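Local structure of internalin (4FMZ) at residues 57-62 and 81-86; 76-81 and 98-103; 93-98 and 115-120. The protein is an internalin, a leucine-rich-repeat protein of Listeria monocytogenes that probably serves in adhesion to or invasion of host cells. All coordinates share one frame; numbering follows the deposited sequence.

Overall arrangement
All three contacts join consecutive turns of the leucine-rich-repeat solenoid toward its N-terminal end. Contact 3 lies on the parallel strands 92-94 and 114-116 and the turns after them; contact 2 stacks the loops that follow strands 70-72 and 92-94; contact 1 packs the return loops that precede these strands. The centre of contact 2 is about 10 Å from that of contact 1. It is about 9 Å from that of contact 3. Along the chain, contact 2 overlaps each of the others, sharing I81 with contact 1 and N98 with contact 3. Contacts 2 and 3 carry backbone and Asn/Asp bonds from coil to coil, while contact 1 adds apolar packing on the return side.

Contact 1: 57-62 and 81-86; sequences ASIQGI and ISPLSN
I59 and P83 meet where the return loops of two successive leucine-rich-repeat coils lie on one another, Q60 and P83 being nearest in the backbone, with CA atoms 5.7 Å apart. The contact is apolar. CG1 of I59 occupies the position between backbone N and carbonyl carbon (chi1 60°), from which it lies against the proline ring, 3.8 Å from P83 CD. Beyond it, the terminal methyl reaches L84, I59 CD1 standing 3.5 Å from L84 CG, the two side chains crossing at about a right angle. I62 adds its CG2 branch, which touches both P83 CB and L84 CD2; inward, I62 and L84 also share L71 of strand 70-72.

Polar bonds shape each loop separately. In 57-62, the type II turn from I59 to I62 is closed by I62 N to I59 O, and G61 has the positive phi of its third position. S58 forms an ST turn: its OG accepts from Q60 N at 3.3 Å and donates to Q60 OE1 at 2.6 Å, which holds the glutamine side chain back over its own loop. In 81-86, a short 3-10 segment includes P83 and L84, with L84 N bonded to I81 O.

The carbonyl that closes the turn also takes part in the packing: I59 O lies 3.6 Å from P83 CB.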
loop_
_atom_site.group_PDB
_atom_site.type_symbol
_atom_site.label_atom_id
_atom_site.label_comp_id
_atom_site.label_asym_id
_atom_site.label_seq_id
_atom_site.Cartn_x
_atom_site.Cartn_y
_atom_site.Cartn_z
ATOM N N ALA A 57 23.380 2.600 -13.167
ATOM C CA ALA A 57 23.132 1.484 -14.087
ATOM C C ALA A 57 23.882 0.212 -13.656
ATOM O O ALA A 57 23.586 -0.867 -14.164
ATOM C CB ALA A 57 23.530 1.870 -15.504
ATOM N N SER A 58 24.847 0.335 -12.738
ATOM C CA SER A 58 25.614 -0.787 -12.190
ATOM C C SER A 58 25.933 -0.508 -10.723
ATOM O O SER A 58 26.305 0.613 -10.380
ATOM C CB SER A 58 26.909 -1.004 -12.979
ATOM O OG SER A 58 27.719 -1.995 -12.363
ATOM N N ILE A 59 25.796 -1.511 -9.867
ATOM C CA ILE A 59 26.105 -1.344 -8.449
ATOM C C ILE A 59 27.398 -2.112 -8.113
ATOM O O ILE A 59 27.698 -2.330 -6.937
ATOM C CB ILE A 59 24.900 -1.678 -7.504
ATOM C CG1 ILE A 59 24.417 -3.128 -7.667
ATOM C CG2 ILE A 59 23.763 -0.661 -7.713
ATOM C CD1 ILE A 59 23.647 -3.685 -6.525
ATOM N N GLN A 60 28.202 -2.455 -9.151
ATOM C CA GLN A 60 29.503 -3.107 -8.953
ATOM C C GLN A 60 30.354 -2.230 -8.031
ATOM O O GLN A 60 30.380 -0.999 -8.200
ATOM C CB GLN A 60 30.214 -3.381 -10.293
ATOM C CG GLN A 60 29.530 -4.487 -11.109
ATOM C CD GLN A 60 29.918 -4.454 -12.566
ATOM O OE1 GLN A 60 29.652 -3.495 -13.292
ATOM N NE2 GLN A 60 30.557 -5.511 -13.029
ATOM N N GLY A 61 30.958 -2.867 -7.025
ATOM C CA GLY A 61 31.777 -2.225 -5.998
ATOM C C GLY A 61 31.083 -2.123 -4.658
ATOM O O GLY A 61 31.757 -2.079 -3.625
ATOM N N ILE A 62 29.719 -2.104 -4.652
ATOM C CA ILE A 62 28.928 -1.997 -3.416
ATOM C C ILE A 62 29.203 -3.175 -2.468
ATOM O O ILE A 62 29.023 -3.029 -1.255
ATOM C CB ILE A 62 27.410 -1.805 -3.687
ATOM C CG1 ILE A 62 26.770 -0.983 -2.547
ATOM C CG2 ILE A 62 26.664 -3.149 -3.944
ATOM C CD1 ILE A 62 25.471 -0.306 -2.891
ATOM N N ILE A 81 21.402 -6.798 -9.579
ATOM C CA ILE A 81 21.654 -6.539 -8.159
ATOM C C ILE A 81 22.569 -7.615 -7.530
ATOM O O ILE A 81 22.673 -7.637 -6.300
ATOM C CB ILE A 81 20.345 -6.335 -7.327
ATOM C CG1 ILE A 81 19.332 -7.469 -7.535
ATOM C CG2 ILE A 81 19.716 -4.963 -7.624
ATOM C CD1 ILE A 81 18.425 -7.707 -6.353
ATOM N N SER A 82 23.262 -8.467 -8.359
ATOM C CA SER A 82 24.167 -9.509 -7.853
ATOM C C SER A 82 25.239 -8.942 -6.877
ATOM O O SER A 82 25.519 -9.614 -5.895
ATOM C CB SER A 82 24.833 -10.287 -8.987
ATOM O OG SER A 82 25.486 -9.441 -9.919
ATOM N N PRO A 83 25.807 -7.696 -7.031
ATOM C CA PRO A 83 26.798 -7.227 -6.027
ATOM C C PRO A 83 26.238 -7.077 -4.596
ATOM O O PRO A 83 27.030 -6.917 -3.670
ATOM C CB PRO A 83 27.246 -5.862 -6.579
ATOM C CG PRO A 83 26.961 -5.939 -8.026
ATOM C CD PRO A 83 25.671 -6.689 -8.104
ATOM N N LEU A 84 24.893 -7.152 -4.401
ATOM C CA LEU A 84 24.296 -7.072 -3.061
ATOM C C LEU A 84 24.331 -8.407 -2.315
ATOM O O LEU A 84 24.092 -8.422 -1.106
ATOM C CB LEU A 84 22.808 -6.626 -3.128
ATOM C CG LEU A 84 22.480 -5.202 -3.554
ATOM C CD1 LEU A 84 20.988 -4.938 -3.460
ATOM C CD2 LEU A 84 23.235 -4.185 -2.727
ATOM N N SER A 85 24.571 -9.527 -3.042
ATOM C CA SER A 85 24.431 -10.911 -2.562
ATOM C C SER A 85 25.094 -11.238 -1.209
ATOM O O SER A 85 24.548 -12.069 -0.488
ATOM C CB SER A 85 24.893 -11.918 -3.608
ATOM O OG SER A 85 26.304 -11.908 -3.761
ATOM N N ASN A 86 26.220 -10.609 -0.856
ATOM C CA ASN A 86 26.882 -10.905 0.419
ATOM C C ASN A 86 26.736 -9.761 1.446
ATOM O O ASN A 86 27.361 -9.810 2.505
ATOM C CB ASN A 86 28.356 -11.236 0.181
ATOM C CG ASN A 86 28.600 -12.686 -0.128
ATOM O OD1 ASN A 86 28.281 -13.180 -1.215
ATOM N ND2 ASN A 86 29.185 -13.401 0.823
#

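Contact 2: 76-81 and 98-103; sequences NQITDI and NKITDI
OD1 of N98 takes the N-H of I78 at 3.1 Å in a fairly straight bond (160°) and, weakly, that of N76. Its ND2 donates to L73 O, which also accepts from N76 ND2, so both ends of the N98 amide are held by the preceding coil. The backbone adds K99 N to I78 O at 2.8 Å. Farther out, in one of the two conformers of Q77, whose chain is bent at chi2 (-75°), OE1 lies 2.7 Å from K99 NZ, which donates from about 40° out of the carbonyl plane.

Asparagines at equivalent places of successive coils, each bonding the backbone of the coil before, are a hallmark of the leucine-rich-repeat fold; N76 and N98 are two of them, and N76 in turn bonds V51 O and V56 N. Farther along, water takes over from direct bonds. One molecule joins T79 O to D102 N, and another bridges I81 N and D102 O, accepting from the first and donating to the second.

Around this polar row, T79 CG2 packs on K99 CB, I78 CD1 lies against the N98 amide, and I81 CG2 meets I100 CD1 at 3.8 Å, the two isoleucines crossing at about a right angle. I81 CD1 comes within 4.2 Å of I103 CG2.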
loop_
_atom_site.group_PDB
_atom_site.type_symbol
_atom_site.label_atom_id
_atom_site.label_comp_id
_atom_site.label_asym_id
_atom_site.label_seq_id
_atom_site.Cartn_x
_atom_site.Cartn_y
_atom_site.Cartn_z
ATOM N N ASN A 76 16.556 4.728 -10.139
ATOM C CA ASN A 76 17.755 4.708 -10.983
ATOM C C ASN A 76 17.470 3.824 -12.220
ATOM O O ASN A 76 16.307 3.721 -12.625
ATOM C CB ASN A 76 18.982 4.238 -10.185
ATOM C CG ASN A 76 19.448 5.250 -9.183
ATOM O OD1 ASN A 76 19.959 6.302 -9.543
ATOM N ND2 ASN A 76 19.269 4.967 -7.906
ATOM N N GLN A 77 18.509 3.191 -12.803
ATOM C CA GLN A 77 18.370 2.326 -13.980
ATOM C C GLN A 77 19.045 0.976 -13.696
ATOM O O GLN A 77 19.601 0.346 -14.602
ATOM C CB GLN A 77 18.975 3.006 -15.235
ATOM C CG GLN A 77 18.388 4.379 -15.587
ATOM C CD GLN A 77 17.020 4.286 -16.213
ATOM O OE1 GLN A 77 16.873 3.915 -17.379
ATOM N NE2 GLN A 77 15.991 4.648 -15.461
ATOM N N ILE A 78 18.991 0.531 -12.434
ATOM C CA ILE A 78 19.602 -0.724 -12.001
ATOM C C ILE A 78 18.833 -1.920 -12.557
ATOM O O ILE A 78 17.605 -1.955 -12.484
ATOM C CB ILE A 78 19.727 -0.765 -10.451
ATOM C CG1 ILE A 78 20.570 0.438 -9.941
ATOM C CG2 ILE A 78 20.347 -2.088 -9.968
ATOM C CD1 ILE A 78 20.245 0.880 -8.526
ATOM N N THR A 79 19.575 -2.890 -13.132
ATOM C CA THR A 79 19.028 -4.143 -13.662
ATOM C C THR A 79 19.588 -5.317 -12.863
ATOM O O THR A 79 18.825 -6.152 -12.408
ATOM C CB THR A 79 19.308 -4.318 -15.165
ATOM O OG1 THR A 79 20.700 -4.175 -15.414
ATOM C CG2 THR A 79 18.525 -3.353 -16.030
ATOM N N ASP A 80 20.913 -5.372 -12.684
ATOM C CA ASP A 80 21.623 -6.443 -11.990
ATOM C C ASP A 80 21.955 -6.053 -10.543
ATOM O O ASP A 80 22.733 -5.126 -10.311
ATOM C CB ASP A 80 22.912 -6.783 -12.774
ATOM C CG ASP A 80 23.695 -7.983 -12.279
ATOM O OD1 ASP A 80 23.224 -8.654 -11.343
ATOM O OD2 ASP A 80 24.774 -8.262 -12.847
ATOM N N ILE A 81 21.402 -6.798 -9.579
ATOM C CA ILE A 81 21.654 -6.539 -8.159
ATOM C C ILE A 81 22.569 -7.615 -7.530
ATOM O O ILE A 81 22.673 -7.637 -6.300
ATOM C CB ILE A 81 20.345 -6.335 -7.327
ATOM C CG1 ILE A 81 19.332 -7.469 -7.535
ATOM C CG2 ILE A 81 19.716 -4.963 -7.624
ATOM C CD1 ILE A 81 18.425 -7.707 -6.353
ATOM N N ASN A 98 13.272 0.988 -10.508
ATOM C CA ASN A 98 14.478 0.585 -11.233
ATOM C C ASN A 98 14.028 -0.370 -12.345
ATOM O O ASN A 98 12.839 -0.378 -12.684
ATOM C CB ASN A 98 15.508 -0.043 -10.278
ATOM C CG ASN A 98 16.353 0.979 -9.576
ATOM O OD1 ASN A 98 17.205 1.608 -10.184
ATOM N ND2 ASN A 98 16.128 1.188 -8.288
ATOM N N LYS A 99 14.941 -1.159 -12.911
ATOM C CA LYS A 99 14.598 -2.093 -13.982
ATOM C C LYS A 99 14.934 -3.522 -13.549
ATOM O O LYS A 99 15.299 -4.350 -14.389
ATOM C CB LYS A 99 15.362 -1.711 -15.267
ATOM C CG LYS A 99 14.915 -0.407 -15.908
ATOM C CD LYS A 99 15.960 0.098 -16.896
ATOM C CE LYS A 99 15.364 0.916 -18.025
ATOM N NZ LYS A 99 14.782 2.206 -17.558
ATOM N N ILE A 100 14.791 -3.813 -12.242
ATOM C CA ILE A 100 15.127 -5.112 -11.660
ATOM C C ILE A 100 14.076 -6.170 -12.038
ATOM O O ILE A 100 12.873 -5.939 -11.904
ATOM C CB ILE A 100 15.334 -5.004 -10.117
ATOM C CG1 ILE A 100 16.569 -4.127 -9.775
ATOM C CG2 ILE A 100 15.492 -6.382 -9.480
ATOM C CD1 ILE A 100 16.423 -3.316 -8.500
ATOM N N THR A 101 14.550 -7.342 -12.495
ATOM C CA THR A 101 13.687 -8.473 -12.848
ATOM C C THR A 101 14.059 -9.676 -11.968
ATOM O O THR A 101 13.185 -10.266 -11.342
ATOM C CB THR A 101 13.760 -8.785 -14.351
ATOM O OG1 THR A 101 15.119 -9.041 -14.704
ATOM C CG2 THR A 101 13.232 -7.642 -15.201
ATOM N N ASP A 102 15.355 -10.001 -11.894
ATOM C CA ASP A 102 15.893 -11.111 -11.114
ATOM C C ASP A 102 16.304 -10.635 -9.717
ATOM O O ASP A 102 17.197 -9.796 -9.596
ATOM C CB ASP A 102 17.098 -11.726 -11.864
ATOM C CG ASP A 102 17.664 -13.011 -11.284
ATOM O OD1 ASP A 102 17.377 -13.309 -10.109
ATOM O OD2 ASP A 102 18.431 -13.695 -11.993
ATOM N N ILE A 103 15.685 -11.205 -8.664
ATOM C CA ILE A 103 16.023 -10.837 -7.282
ATOM C C ILE A 103 16.730 -11.982 -6.529
ATOM O O ILE A 103 16.741 -11.972 -5.293
ATOM C CB ILE A 103 14.821 -10.281 -6.478
ATOM C CG1 ILE A 103 13.599 -11.253 -6.470
ATOM C CG2 ILE A 103 14.456 -8.883 -6.963
ATOM C CD1 ILE A 103 12.622 -10.984 -5.361
HETATM O O HOH W 1 17.402 -8.116 -12.958
HETATM O O HOH W 2 19.927 -9.278 -10.556
#

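Contact 3: 93-98 and 115-120; sequences LYIGTN and LYLNED
N118 O receives the N-H of T97 at 2.7 Å, nearly along the C=O axis, where the turns after two adjacent strands stack. Upstream, the parallel strands 92-94 and 114-116 pair through Y116 N to L93 O and I95 N to Y116 O, both 3.0 Å. L93 O also meets L115 CA in a CA-H...O contact. Farther on, D120 OD1 takes a weak bond from N98 N and another from I100 N, so this carboxylate occupies the place that the N98 amide fills one coil earlier.

Waters fill in the turn. One accepts from G96 N and donates to N118 OD1; a second donates to T97 OG1 and accepts from N118 ND2. Both OD1 and ND2 of N118 thus reach the neighbouring coil through water.

On the face bearing the tyrosines, Y94 and Y116 form a T-shaped pair: the Y94 edge, led by CD1, rests over the face of Y116, with centroids 4.8 Å apart and planes at 62°. Both side chains set CG beside the backbone N and run the same way, but chi2 of -69° for Y94 and -11° for Y116 turns the edge of one onto the face of the other. The contact is close, Y94 CD1 lying 3.3 Å from Y116 CD2. Y94 also pairs edge-to-face with Y70, and its OH bonds N92 and E114. At the turn, T97 CG2 packs against the E119 side chain.

On the opposite face L93 CD2 touches L115 CD1, and just past the strands I95 CD1 lies 3.6 Å from L117 CD2 in the same apolar interior, each pair side by side.

Two acceptor atoms, I95 O and D120 OD2, lie 2.8 Å apart; such closeness would tend to raise the carboxylate's proton affinity and is consistent with a proton on D120.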
loop_
_atom_site.group_PDB
_atom_site.type_symbol
_atom_site.label_atom_id
_atom_site.label_comp_id
_atom_site.label_asym_id
_atom_site.label_seq_id
_atom_site.Cartn_x
_atom_site.Cartn_y
_atom_site.Cartn_z
ATOM N N LEU A 93 16.326 -2.022 2.622
ATOM C CA LEU A 93 16.729 -1.988 1.218
ATOM C C LEU A 93 15.596 -1.425 0.363
ATOM O O LEU A 93 14.529 -2.046 0.263
ATOM C CB LEU A 93 17.136 -3.410 0.766
ATOM C CG LEU A 93 17.556 -3.619 -0.689
ATOM C CD1 LEU A 93 18.724 -2.706 -1.079
ATOM C CD2 LEU A 93 17.959 -5.061 -0.906
ATOM N N TYR A 94 15.833 -0.247 -0.247
ATOM C CA TYR A 94 14.850 0.464 -1.079
ATOM C C TYR A 94 15.360 0.512 -2.505
ATOM O O TYR A 94 16.265 1.280 -2.808
ATOM C CB TYR A 94 14.597 1.872 -0.508
ATOM C CG TYR A 94 14.310 1.845 0.983
ATOM C CD1 TYR A 94 13.119 1.297 1.480
ATOM C CD2 TYR A 94 15.258 2.279 1.902
ATOM C CE1 TYR A 94 12.859 1.240 2.852
ATOM C CE2 TYR A 94 15.006 2.233 3.279
ATOM C CZ TYR A 94 13.801 1.713 3.751
ATOM O OH TYR A 94 13.519 1.653 5.103
ATOM N N ILE A 95 14.857 -0.384 -3.359
ATOM C CA ILE A 95 15.336 -0.472 -4.737
ATOM C C ILE A 95 14.184 -0.445 -5.724
ATOM O O ILE A 95 14.279 -1.039 -6.800
ATOM C CB ILE A 95 16.285 -1.683 -4.984
ATOM C CG1 ILE A 95 15.786 -2.968 -4.289
ATOM C CG2 ILE A 95 17.708 -1.327 -4.573
ATOM C CD1 ILE A 95 16.618 -4.264 -4.599
ATOM N N GLY A 96 13.129 0.289 -5.365
ATOM C CA GLY A 96 11.976 0.505 -6.227
ATOM C C GLY A 96 12.313 1.484 -7.343
ATOM O O GLY A 96 13.339 2.163 -7.283
ATOM N N THR A 97 11.442 1.583 -8.358
ATOM C CA THR A 97 11.552 2.450 -9.553
ATOM C C THR A 97 12.931 2.248 -10.258
ATOM O O THR A 97 13.659 3.198 -10.548
ATOM C CB THR A 97 11.203 3.940 -9.267
ATOM O OG1 THR A 97 11.876 4.400 -8.103
ATOM C CG2 THR A 97 9.716 4.169 -9.084
ATOM N N ASN A 98 13.272 0.988 -10.508
ATOM C CA ASN A 98 14.478 0.585 -11.233
ATOM C C ASN A 98 14.028 -0.370 -12.345
ATOM O O ASN A 98 12.839 -0.378 -12.684
ATOM C CB ASN A 98 15.508 -0.043 -10.278
ATOM C CG ASN A 98 16.353 0.979 -9.576
ATOM O OD1 ASN A 98 17.205 1.608 -10.184
ATOM N ND2 ASN A 98 16.128 1.188 -8.288
ATOM N N LEU A 115 11.866 -3.961 2.805
ATOM C CA LEU A 115 12.288 -4.173 1.423
ATOM C C LEU A 115 11.259 -3.629 0.441
ATOM O O LEU A 115 10.123 -4.113 0.422
ATOM C CB LEU A 115 12.537 -5.677 1.183
ATOM C CG LEU A 115 12.819 -6.137 -0.254
ATOM C CD1 LEU A 115 14.184 -5.617 -0.771
ATOM C CD2 LEU A 115 12.768 -7.631 -0.325
ATOM N N TYR A 116 11.646 -2.599 -0.361
ATOM C CA TYR A 116 10.742 -2.023 -1.376
ATOM C C TYR A 116 11.283 -2.347 -2.754
ATOM O O TYR A 116 12.440 -2.050 -3.066
ATOM C CB TYR A 116 10.528 -0.495 -1.246
ATOM C CG TYR A 116 10.033 0.040 0.084
ATOM C CD1 TYR A 116 9.569 -0.818 1.078
ATOM C CD2 TYR A 116 10.020 1.404 0.343
ATOM C CE1 TYR A 116 9.152 -0.330 2.316
ATOM C CE2 TYR A 116 9.600 1.904 1.574
ATOM C CZ TYR A 116 9.164 1.031 2.557
ATOM O OH TYR A 116 8.797 1.501 3.791
ATOM N N LEU A 117 10.442 -2.986 -3.551
ATOM C CA LEU A 117 10.721 -3.422 -4.914
ATOM C C LEU A 117 9.634 -2.905 -5.841
ATOM O O LEU A 117 9.393 -3.474 -6.911
ATOM C CB LEU A 117 10.769 -4.961 -4.938
ATOM C CG LEU A 117 11.965 -5.609 -4.245
ATOM C CD1 LEU A 117 11.679 -7.058 -3.942
ATOM C CD2 LEU A 117 13.217 -5.475 -5.088
ATOM N N ASN A 118 8.966 -1.829 -5.415
ATOM C CA ASN A 118 7.860 -1.214 -6.157
ATOM C C ASN A 118 8.314 -0.659 -7.497
ATOM O O ASN A 118 9.400 -0.090 -7.602
ATOM C CB ASN A 118 7.191 -0.098 -5.340
ATOM C CG ASN A 118 8.155 0.990 -4.920
ATOM O OD1 ASN A 118 9.061 0.772 -4.115
ATOM N ND2 ASN A 118 8.033 2.163 -5.506
ATOM N N GLU A 119 7.470 -0.836 -8.523
ATOM C CA GLU A 119 7.694 -0.356 -9.889
ATOM C C GLU A 119 8.972 -0.956 -10.533
ATOM O O GLU A 119 9.636 -0.303 -11.334
ATOM C CB GLU A 119 7.690 1.189 -9.963
ATOM C CG GLU A 119 6.319 1.774 -9.664
ATOM C CD GLU A 119 6.271 3.260 -9.376
ATOM O OE1 GLU A 119 6.289 4.049 -10.349
ATOM O OE2 GLU A 119 6.169 3.636 -8.184
ATOM N N ASP A 120 9.276 -2.215 -10.204
ATOM C CA ASP A 120 10.341 -2.968 -10.845
ATOM C C ASP A 120 9.647 -3.915 -11.835
ATOM O O ASP A 120 8.475 -3.682 -12.135
ATOM C CB ASP A 120 11.206 -3.689 -9.786
ATOM C CG ASP A 120 12.274 -2.792 -9.177
ATOM O OD1 ASP A 120 12.938 -2.072 -9.932
ATOM O OD2 ASP A 120 12.461 -2.838 -7.950
HETATM O O HOH W 3 11.801 1.895 -3.211
HETATM O O HOH W 4 10.385 4.134 -5.871
HETATM O O HOH W 5 10.533 0.915 -13.400
#